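Local coordinates for Rik1-associated factor 1 (PDB 4O9D), which helps establish heterochromatin in fission yeast as part of the Clr4 complex, which ubiquitylates and methylates histone H3, at residues E15-W23 / F387-T395; M341-F351 / I359-L367. All blocks are in the same frame, centred on the assembly; numbering follows the deposited sequence.

Contact 1 (E15-W23 / F387-T395); sequences ESVFFLKPW and FSEDASKLT
Leu20 carries CG beside its backbone N (chi1 -70°) and stretches CD1 anti to CA (chi2 169°), which brings that methyl to the edge of the Phe387 ring, 3.8 Å from CE1. The contact belongs to the velcro closure of the protein's WD-repeat beta-propeller domain: strand 21-26, from the start of the chain, forms the outer edge of a blade whose other three strands come from near its end. Leu20 CD1 also rests on Leu394 CB at 3.7 Å. Leu394 itself lays CD1 over the centre of one face of the Phe387 ring, while Val17 CG2 arrives at the ring edge, 4.1 Å from CZ. The other Leu20 methyl, CD2, covers the backbone at Ser392.

The polar tie across the contact comes from Ser16, whose OG donates to Ala391 O over 2.8 Å, in the carbonyl plane and on a lone pair. Gln345 NE2, in the preceding blade, also hydrogen-bonds this hydroxyl, so two partners hold it. Ala391 ends the type I turn that starts at Ser388 and has a left-handed backbone conformation. Asp390 links the loop's side chains and backbone: its OD1 accepts from Ser388 OG, from Ser392 OG and, closing an Asx turn from above the carboxylate plane, from Ser392 N at 2.9 Å.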
loop_
_atom_site.group_PDB
_atom_site.type_symbol
_atom_site.label_atom_id
_atom_site.label_comp_id
_atom_site.label_asym_id
_atom_site.label_seq_id
_atom_site.Cartn_x
_atom_site.Cartn_y
_atom_site.Cartn_z
ATOM N N GLU A 15 7.937 -10.178 -20.367
ATOM C CA GLU A 15 7.087 -9.343 -19.525
ATOM C C GLU A 15 5.705 -9.968 -19.357
ATOM O O GLU A 15 4.889 -9.973 -20.282
ATOM C CB GLU A 15 6.962 -7.946 -20.119
ATOM C CG GLU A 15 8.295 -7.313 -20.444
ATOM C CD GLU A 15 8.949 -6.656 -19.244
ATOM O OE1 GLU A 15 8.291 -6.538 -18.178
ATOM O OE2 GLU A 15 10.120 -6.245 -19.374
ATOM N N SER A 16 5.456 -10.478 -18.155
ATOM C CA SER A 16 4.274 -11.277 -17.868
ATOM C C SER A 16 2.980 -10.519 -18.153
ATOM O O SER A 16 1.952 -11.137 -18.426
ATOM C CB SER A 16 4.290 -11.752 -16.404
ATOM O OG SER A 16 3.626 -10.841 -15.529
ATOM N N VAL A 17 3.025 -9.190 -18.115
ATOM C CA VAL A 17 1.792 -8.422 -18.204
ATOM C C VAL A 17 1.058 -8.643 -19.535
ATOM O O VAL A 17 -0.171 -8.578 -19.582
ATOM C CB VAL A 17 2.030 -6.929 -17.943
ATOM C CG1 VAL A 17 2.725 -6.277 -19.123
ATOM C CG2 VAL A 17 0.712 -6.239 -17.605
ATOM N N PHE A 18 1.787 -8.935 -20.607
ATOM C CA PHE A 18 1.118 -9.243 -21.872
ATOM C C PHE A 18 0.387 -10.592 -21.794
ATOM O O PHE A 18 -0.589 -10.830 -22.521
ATOM C CB PHE A 18 2.123 -9.267 -23.026
ATOM C CG PHE A 18 2.872 -7.979 -23.206
ATOM C CD1 PHE A 18 2.193 -6.776 -23.304
ATOM C CD2 PHE A 18 4.260 -7.972 -23.271
ATOM C CE1 PHE A 18 2.881 -5.583 -23.471
ATOM C CE2 PHE A 18 4.962 -6.781 -23.440
ATOM C CZ PHE A 18 4.268 -5.585 -23.551
ATOM N N PHE A 19 0.852 -11.469 -20.908
ATOM C CA PHE A 19 0.339 -12.841 -20.847
ATOM C C PHE A 19 -0.762 -13.028 -19.820
ATOM O O PHE A 19 -1.388 -14.079 -19.774
ATOM C CB PHE A 19 1.480 -13.814 -20.568
ATOM C CG PHE A 19 2.537 -13.796 -21.627
ATOM C CD1 PHE A 19 2.205 -14.083 -22.946
ATOM C CD2 PHE A 19 3.850 -13.471 -21.324
ATOM C CE1 PHE A 19 3.158 -14.054 -23.942
ATOM C CE2 PHE A 19 4.820 -13.442 -22.324
ATOM C CZ PHE A 19 4.468 -13.733 -23.632
ATOM N N LEU A 20 -0.991 -12.006 -19.000
ATOM C CA LEU A 20 -2.065 -12.029 -18.019
ATOM C C LEU A 20 -3.413 -11.935 -18.737
ATOM O O LEU A 20 -3.650 -11.027 -19.541
ATOM C CB LEU A 20 -1.885 -10.882 -17.005
ATOM C CG LEU A 20 -0.694 -11.047 -16.029
ATOM C CD1 LEU A 20 -0.398 -9.779 -15.216
ATOM C CD2 LEU A 20 -0.939 -12.210 -15.088
ATOM N N LYS A 21 -4.298 -12.886 -18.465
ATOM C CA LYS A 21 -5.631 -12.841 -19.059
ATOM C C LYS A 21 -6.686 -12.748 -17.960
ATOM O O LYS A 21 -6.457 -13.177 -16.839
ATOM C CB LYS A 21 -5.867 -14.076 -19.929
ATOM C CG LYS A 21 -4.903 -14.210 -21.110
ATOM C CD LYS A 21 -4.976 -13.004 -22.062
ATOM C CE LYS A 21 -3.931 -13.088 -23.174
ATOM N NZ LYS A 21 -3.518 -11.736 -23.699
ATOM N N PRO A 22 -7.850 -12.175 -18.278
ATOM C CA PRO A 22 -8.904 -12.133 -17.261
ATOM C C PRO A 22 -9.127 -13.502 -16.646
ATOM O O PRO A 22 -9.049 -14.516 -17.344
ATOM C CB PRO A 22 -10.144 -11.684 -18.044
ATOM C CG PRO A 22 -9.783 -11.824 -19.472
ATOM C CD PRO A 22 -8.311 -11.663 -19.574
ATOM N N TRP A 23 -9.378 -13.529 -15.342
ATOM C CA TRP A 23 -9.518 -14.777 -14.631
ATOM C C TRP A 23 -10.761 -14.771 -13.759
ATOM O O TRP A 23 -11.655 -15.587 -13.948
ATOM C CB TRP A 23 -8.285 -15.041 -13.771
ATOM C CG TRP A 23 -8.366 -16.335 -13.083
ATOM C CD1 TRP A 23 -8.737 -17.530 -13.639
ATOM C CD2 TRP A 23 -8.074 -16.603 -11.708
ATOM N NE1 TRP A 23 -8.699 -18.520 -12.692
ATOM C CE2 TRP A 23 -8.294 -17.979 -11.497
ATOM C CE3 TRP A 23 -7.651 -15.811 -10.630
ATOM C CZ2 TRP A 23 -8.099 -18.586 -10.256
ATOM C CZ3 TRP A 23 -7.459 -16.416 -9.397
ATOM C CH2 TRP A 23 -7.688 -17.792 -9.221
ATOM N N PHE A 387 0.406 -6.208 -8.532
ATOM C CA PHE A 387 0.932 -7.504 -8.957
ATOM C C PHE A 387 1.287 -8.361 -7.763
ATOM O O PHE A 387 1.709 -7.845 -6.723
ATOM C CB PHE A 387 2.244 -7.318 -9.716
ATOM C CG PHE A 387 2.082 -6.765 -11.106
ATOM C CD1 PHE A 387 1.689 -7.582 -12.138
ATOM C CD2 PHE A 387 2.351 -5.433 -11.373
ATOM C CE1 PHE A 387 1.556 -7.085 -13.414
ATOM C CE2 PHE A 387 2.225 -4.928 -12.658
ATOM C CZ PHE A 387 1.822 -5.757 -13.670
ATOM N N SER A 388 1.180 -9.672 -7.914
ATOM C CA SER A 388 1.808 -10.561 -6.957
ATOM C C SER A 388 3.301 -10.511 -7.240
ATOM O O SER A 388 3.726 -10.221 -8.379
ATOM C CB SER A 388 1.258 -11.997 -7.085
ATOM O OG SER A 388 1.462 -12.503 -8.394
ATOM N N GLU A 389 4.095 -10.793 -6.214
ATOM C CA GLU A 389 5.550 -10.759 -6.343
ATOM C C GLU A 389 6.079 -11.697 -7.438
ATOM O O GLU A 389 7.092 -11.396 -8.073
ATOM C CB GLU A 389 6.222 -11.091 -5.002
ATOM C CG GLU A 389 6.267 -9.939 -4.039
ATOM C CD GLU A 389 7.076 -10.264 -2.791
ATOM O OE1 GLU A 389 7.823 -9.376 -2.319
ATOM O OE2 GLU A 389 6.974 -11.408 -2.286
ATOM N N ASP A 390 5.414 -12.833 -7.658
ATOM C CA ASP A 390 5.856 -13.768 -8.694
ATOM C C ASP A 390 5.297 -13.404 -10.093
ATOM O O ASP A 390 5.467 -14.152 -11.056
ATOM C CB ASP A 390 5.524 -15.224 -8.314
ATOM C CG ASP A 390 4.055 -15.579 -8.529
ATOM O OD1 ASP A 390 3.272 -14.688 -8.906
ATOM O OD2 ASP A 390 3.672 -16.755 -8.305
ATOM N N ALA A 391 4.640 -12.253 -10.195
ATOM C CA ALA A 391 4.222 -11.715 -11.494
ATOM C C ALA A 391 3.072 -12.501 -12.143
ATOM O O ALA A 391 2.669 -12.206 -13.283
ATOM C CB ALA A 391 5.425 -11.667 -12.446
ATOM N N SER A 392 2.532 -13.482 -11.417
ATOM C CA SER A 392 1.526 -14.388 -11.982
ATOM C C SER A 392 0.109 -13.862 -11.803
ATOM O O SER A 392 -0.840 -14.395 -12.393
ATOM C CB SER A 392 1.633 -15.795 -11.366
ATOM O OG SER A 392 1.088 -15.855 -10.046
ATOM N N LYS A 393 -0.043 -12.826 -10.991
ATOM C CA LYS A 393 -1.362 -12.261 -10.740
ATOM C C LYS A 393 -1.311 -10.747 -10.850
ATOM O O LYS A 393 -0.317 -10.127 -10.457
ATOM C CB LYS A 393 -1.843 -12.648 -9.341
ATOM C CG LYS A 393 -1.945 -14.159 -9.107
ATOM C CD LYS A 393 -3.009 -14.782 -10.012
ATOM C CE LYS A 393 -3.038 -16.310 -9.920
ATOM N NZ LYS A 393 -1.757 -16.945 -10.379
ATOM N N LEU A 394 -2.376 -10.160 -11.395
ATOM C CA LEU A 394 -2.605 -8.723 -11.290
ATOM C C LEU A 394 -4.073 -8.488 -10.869
ATOM O O LEU A 394 -4.997 -9.104 -11.407
ATOM C CB LEU A 394 -2.275 -8.025 -12.621
ATOM C CG LEU A 394 -2.638 -6.540 -12.687
ATOM C CD1 LEU A 394 -1.803 -5.704 -11.683
ATOM C CD2 LEU A 394 -2.467 -5.990 -14.128
ATOM N N THR A 395 -4.281 -7.639 -9.872
ATOM C CA THR A 395 -5.609 -7.391 -9.359
ATOM C C THR A 395 -5.845 -5.898 -9.497
ATOM O O THR A 395 -5.006 -5.103 -9.079
ATOM C CB THR A 395 -5.735 -7.842 -7.845
ATOM O OG1 THR A 395 -5.466 -9.244 -7.721
ATOM C CG2 THR A 395 -7.130 -7.587 -7.348
#

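Contact 2 (M341-F351 / I359-L367); sequences MAQWQPKGNLF and IVKVWDLRL
Phe351 and Trp363 face each other as a hydrogen-bonded antiparallel pair, with Phe351 N giving a nearly straight bond to Trp363 O (2.9 Å, 176° at the hydrogen) and Trp363 N returning one to Phe351 O. On this side the packing is close. Phe351 CD2 lies 4.0 Å from Trp363 CD1, while Phe351 CD1 sits over one face of the Trp344 indole, offset toward the rim; Leu365 CD2 approaches both Phe351 CB and Trp344 CH2. From Leu350, CD1 reaches Val362 CG1 and CD2 reaches Asp364 CB, 3.6 Å away. Trp363 and Asp364 are the Trp-Asp pair that names the WD repeat, here associated with the third strand of a propeller blade.

Beyond Asp364 the contact becomes wetter and more polar. Exposed Arg366 bends at chi3 (-74°) and grips the carboxylate side-on, NE to Asp364 OD1 at 3.0 Å and NH2 to OD2, while its own backbone N closes an Asx turn on OD1. Asn349 CB lies over one face of the Arg366 guanidinium, 3.6 Å from Arg366 NH2. Two waters span the remaining approach: one donates to Asn349 O and accepts from Leu365 N, the other accepts from Asn349 ND2 and Arg366 NH1.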
loop_
_atom_site.group_PDB
_atom_site.type_symbol
_atom_site.label_atom_id
_atom_site.label_comp_id
_atom_site.label_asym_id
_atom_site.label_seq_id
_atom_site.Cartn_x
_atom_site.Cartn_y
_atom_site.Cartn_z
ATOM N N MET A 341 -2.954 3.577 -8.888
ATOM C CA MET A 341 -2.162 2.385 -9.108
ATOM C C MET A 341 -0.870 2.757 -9.826
ATOM O O MET A 341 -0.911 3.414 -10.860
ATOM C CB MET A 341 -2.938 1.391 -9.985
ATOM C CG MET A 341 -2.044 0.311 -10.573
ATOM S SD MET A 341 -2.915 -0.791 -11.700
ATOM C CE MET A 341 -1.682 -2.058 -11.856
ATOM N N ALA A 342 0.275 2.346 -9.285
ATOM C CA ALA A 342 1.546 2.639 -9.928
ATOM C C ALA A 342 2.586 1.612 -9.494
ATOM O O ALA A 342 3.050 1.656 -8.363
ATOM C CB ALA A 342 2.013 4.061 -9.580
ATOM N N GLN A 343 2.937 0.691 -10.392
ATOM C CA GLN A 343 3.846 -0.407 -10.043
ATOM C C GLN A 343 4.669 -0.838 -11.229
ATOM O O GLN A 343 4.180 -0.868 -12.373
ATOM C CB GLN A 343 3.059 -1.641 -9.545
ATOM C CG GLN A 343 2.445 -1.496 -8.155
ATOM C CD GLN A 343 2.030 -2.833 -7.546
ATOM O OE1 GLN A 343 2.048 -3.873 -8.209
ATOM N NE2 GLN A 343 1.657 -2.807 -6.264
ATOM N N TRP A 344 5.902 -1.220 -10.944
ATOM C CA TRP A 344 6.733 -1.907 -11.913
ATOM C C TRP A 344 6.429 -3.395 -11.925
ATOM O O TRP A 344 6.278 -4.043 -10.880
ATOM C CB TRP A 344 8.209 -1.651 -11.622
ATOM C CG TRP A 344 8.523 -0.172 -11.742
ATOM C CD1 TRP A 344 8.338 0.786 -10.783
ATOM C CD2 TRP A 344 9.044 0.505 -12.891
ATOM N NE1 TRP A 344 8.735 2.022 -11.261
ATOM C CE2 TRP A 344 9.160 1.873 -12.556
ATOM C CE3 TRP A 344 9.418 0.088 -14.180
ATOM C CZ2 TRP A 344 9.637 2.816 -13.453
ATOM C CZ3 TRP A 344 9.910 1.027 -15.061
ATOM C CH2 TRP A 344 10.006 2.373 -14.708
ATOM N N GLN A 345 6.265 -3.908 -13.137
ATOM C CA GLN A 345 6.112 -5.332 -13.378
ATOM C C GLN A 345 7.168 -6.105 -12.596
ATOM O O GLN A 345 8.362 -5.935 -12.835
ATOM C CB GLN A 345 6.302 -5.591 -14.880
ATOM C CG GLN A 345 6.748 -7.008 -15.220
ATOM C CD GLN A 345 5.599 -7.860 -15.694
ATOM O OE1 GLN A 345 5.094 -7.679 -16.801
ATOM N NE2 GLN A 345 5.158 -8.784 -14.847
ATOM N N PRO A 346 6.742 -6.968 -11.667
ATOM C CA PRO A 346 7.825 -7.670 -10.983
ATOM C C PRO A 346 8.632 -8.502 -11.976
ATOM O O PRO A 346 8.067 -9.065 -12.921
ATOM C CB PRO A 346 7.094 -8.541 -9.955
ATOM C CG PRO A 346 5.763 -7.862 -9.768
ATOM C CD PRO A 346 5.420 -7.349 -11.157
ATOM N N LYS A 347 9.947 -8.527 -11.786
ATOM C CA LYS A 347 10.825 -9.357 -12.594
ATOM C C LYS A 347 11.011 -8.798 -14.018
ATOM O O LYS A 347 11.744 -9.380 -14.808
ATOM C CB LYS A 347 10.280 -10.792 -12.638
ATOM C CG LYS A 347 10.066 -11.407 -11.244
ATOM C CD LYS A 347 8.857 -12.335 -11.194
ATOM C CE LYS A 347 9.062 -13.564 -12.066
ATOM N NZ LYS A 347 8.572 -14.814 -11.401
ATOM N N GLY A 348 10.385 -7.656 -14.320
ATOM C CA GLY A 348 10.458 -7.051 -15.641
ATOM C C GLY A 348 10.911 -5.594 -15.621
ATOM O O GLY A 348 11.462 -5.118 -14.624
ATOM N N ASN A 349 10.678 -4.890 -16.727
ATOM C CA ASN A 349 11.028 -3.475 -16.831
ATOM C C ASN A 349 9.877 -2.552 -17.245
ATOM O O ASN A 349 10.057 -1.349 -17.389
ATOM C CB ASN A 349 12.226 -3.307 -17.761
ATOM C CG ASN A 349 13.508 -3.834 -17.148
ATOM O OD1 ASN A 349 13.893 -3.443 -16.034
ATOM N ND2 ASN A 349 14.162 -4.747 -17.850
ATOM N N LEU A 350 8.682 -3.094 -17.389
ATOM C CA LEU A 350 7.540 -2.254 -17.737
ATOM C C LEU A 350 6.914 -1.588 -16.500
ATOM O O LEU A 350 6.911 -2.159 -15.402
ATOM C CB LEU A 350 6.475 -3.076 -18.459
ATOM C CG LEU A 350 6.885 -3.542 -19.857
ATOM C CD1 LEU A 350 5.794 -4.353 -20.504
ATOM C CD2 LEU A 350 7.253 -2.352 -20.734
ATOM N N PHE A 351 6.376 -0.390 -16.699
ATOM C CA PHE A 351 5.718 0.364 -15.637
ATOM C C PHE A 351 4.219 0.343 -15.938
ATOM O O PHE A 351 3.804 0.390 -17.104
ATOM C CB PHE A 351 6.273 1.798 -15.611
ATOM C CG PHE A 351 5.716 2.674 -14.499
ATOM C CD1 PHE A 351 5.853 2.310 -13.159
ATOM C CD2 PHE A 351 5.117 3.891 -14.799
ATOM C CE1 PHE A 351 5.356 3.126 -12.155
ATOM C CE2 PHE A 351 4.642 4.736 -13.800
ATOM C CZ PHE A 351 4.759 4.346 -12.461
ATOM N N ILE A 359 -8.624 3.344 -16.812
ATOM C CA ILE A 359 -7.728 2.565 -17.667
ATOM C C ILE A 359 -6.436 2.200 -16.958
ATOM O O ILE A 359 -5.873 3.000 -16.218
ATOM C CB ILE A 359 -7.355 3.341 -18.959
ATOM C CG1 ILE A 359 -8.611 3.900 -19.650
ATOM C CG2 ILE A 359 -6.565 2.447 -19.929
ATOM C CD1 ILE A 359 -9.449 2.847 -20.354
ATOM N N VAL A 360 -5.974 0.984 -17.209
ATOM C CA VAL A 360 -4.639 0.558 -16.803
ATOM C C VAL A 360 -3.731 0.689 -18.017
ATOM O O VAL A 360 -3.956 0.031 -19.028
ATOM C CB VAL A 360 -4.635 -0.901 -16.293
ATOM C CG1 VAL A 360 -3.210 -1.359 -15.984
ATOM C CG2 VAL A 360 -5.545 -1.032 -15.051
ATOM N N LYS A 361 -2.730 1.560 -17.923
ATOM C CA LYS A 361 -1.839 1.839 -19.043
ATOM C C LYS A 361 -0.476 1.209 -18.784
ATOM O O LYS A 361 -0.019 1.159 -17.623
ATOM C CB LYS A 361 -1.731 3.354 -19.258
ATOM C CG LYS A 361 -3.025 3.961 -19.848
ATOM C CD LYS A 361 -2.948 5.465 -20.008
ATOM C CE LYS A 361 -4.187 5.979 -20.772
ATOM N NZ LYS A 361 -4.207 5.421 -22.168
ATOM N N VAL A 362 0.145 0.699 -19.854
ATOM C CA VAL A 362 1.450 0.033 -19.760
ATOM C C VAL A 362 2.485 0.936 -20.459
ATOM O O VAL A 362 2.222 1.418 -21.570
ATOM C CB VAL A 362 1.451 -1.385 -20.404
ATOM C CG1 VAL A 362 2.818 -2.057 -20.267
ATOM C CG2 VAL A 362 0.347 -2.286 -19.795
ATOM N N TRP A 363 3.628 1.168 -19.796
ATOM C CA TRP A 363 4.655 2.087 -20.282
ATOM C C TRP A 363 6.052 1.456 -20.293
ATOM O O TRP A 363 6.395 0.697 -19.379
ATOM C CB TRP A 363 4.722 3.339 -19.397
ATOM C CG TRP A 363 3.391 3.941 -18.986
ATOM C CD1 TRP A 363 2.642 3.606 -17.900
ATOM C CD2 TRP A 363 2.691 5.015 -19.645
ATOM N NE1 TRP A 363 1.506 4.402 -17.837
ATOM C CE2 TRP A 363 1.514 5.270 -18.899
ATOM C CE3 TRP A 363 2.952 5.787 -20.799
ATOM C CZ2 TRP A 363 0.594 6.260 -19.256
ATOM C CZ3 TRP A 363 2.028 6.772 -21.163
ATOM C CH2 TRP A 363 0.862 6.999 -20.391
ATOM N N ASP A 364 6.859 1.769 -21.316
ATOM C CA ASP A 364 8.294 1.427 -21.306
ATOM C C ASP A 364 9.129 2.709 -21.397
ATOM O O ASP A 364 9.182 3.355 -22.441
ATOM C CB ASP A 364 8.681 0.499 -22.445
ATOM C CG ASP A 364 10.070 -0.091 -22.259
ATOM O OD1 ASP A 364 10.946 0.593 -21.675
ATOM O OD2 ASP A 364 10.282 -1.251 -22.664
ATOM N N LEU A 365 9.767 3.070 -20.290
ATOM C CA LEU A 365 10.442 4.375 -20.174
ATOM C C LEU A 365 11.718 4.442 -21.008
ATOM O O LEU A 365 12.341 5.503 -21.160
ATOM C CB LEU A 365 10.734 4.674 -18.698
ATOM C CG LEU A 365 9.547 5.297 -17.962
ATOM C CD1 LEU A 365 9.283 6.722 -18.504
ATOM C CD2 LEU A 365 8.293 4.450 -18.078
ATOM N N ARG A 366 12.093 3.314 -21.580
ATOM C CA ARG A 366 13.282 3.265 -22.413
ATOM C C ARG A 366 12.935 3.578 -23.894
ATOM O O ARG A 366 13.820 3.652 -24.751
ATOM C CB ARG A 366 13.940 1.894 -22.257
ATOM C CG ARG A 366 14.172 1.488 -20.786
ATOM C CD ARG A 366 14.588 0.025 -20.649
ATOM N NE ARG A 366 13.475 -0.903 -20.874
ATOM C CZ ARG A 366 13.620 -2.212 -21.092
ATOM N NH1 ARG A 366 14.830 -2.763 -21.126
ATOM N NH2 ARG A 366 12.563 -2.981 -21.286
ATOM N N LEU A 367 11.652 3.789 -24.188
ATOM C CA LEU A 367 11.242 4.174 -25.549
ATOM C C LEU A 367 10.960 5.668 -25.669
ATOM O O LEU A 367 10.534 6.300 -24.711
ATOM C CB LEU A 367 9.997 3.419 -25.970
ATOM C CG LEU A 367 10.073 1.895 -26.042
ATOM C CD1 LEU A 367 8.743 1.369 -26.567
ATOM C CD2 LEU A 367 11.214 1.423 -26.926
HETATM O O HOH W 1 10.824 0.888 -18.642
HETATM O O HOH W 2 13.897 -5.428 -20.519
#

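Overall arrangement
The modelled chain starts at Glu15, runs through 15-23 into the outer strand of the closing blade, and then travels round the propeller before returning. Near the end of that circuit contact 2 closes a loop, just seven residues between its segments, in the blade of strands 341-344 to 371-377, most of it repeat WD 3. Residues 387-395 of the next blade, in WD 4, then meet the N-terminal segment, so contact 1 closes a loop of 363 residues with contact 2 nested inside it. The contacts adjoin, centres about 12 Å apart: Glu15 OE2 accepts from Asn349 N and Gln343 OE1 takes the N-H of Phe387, tying that blade to both halves of the ring closure.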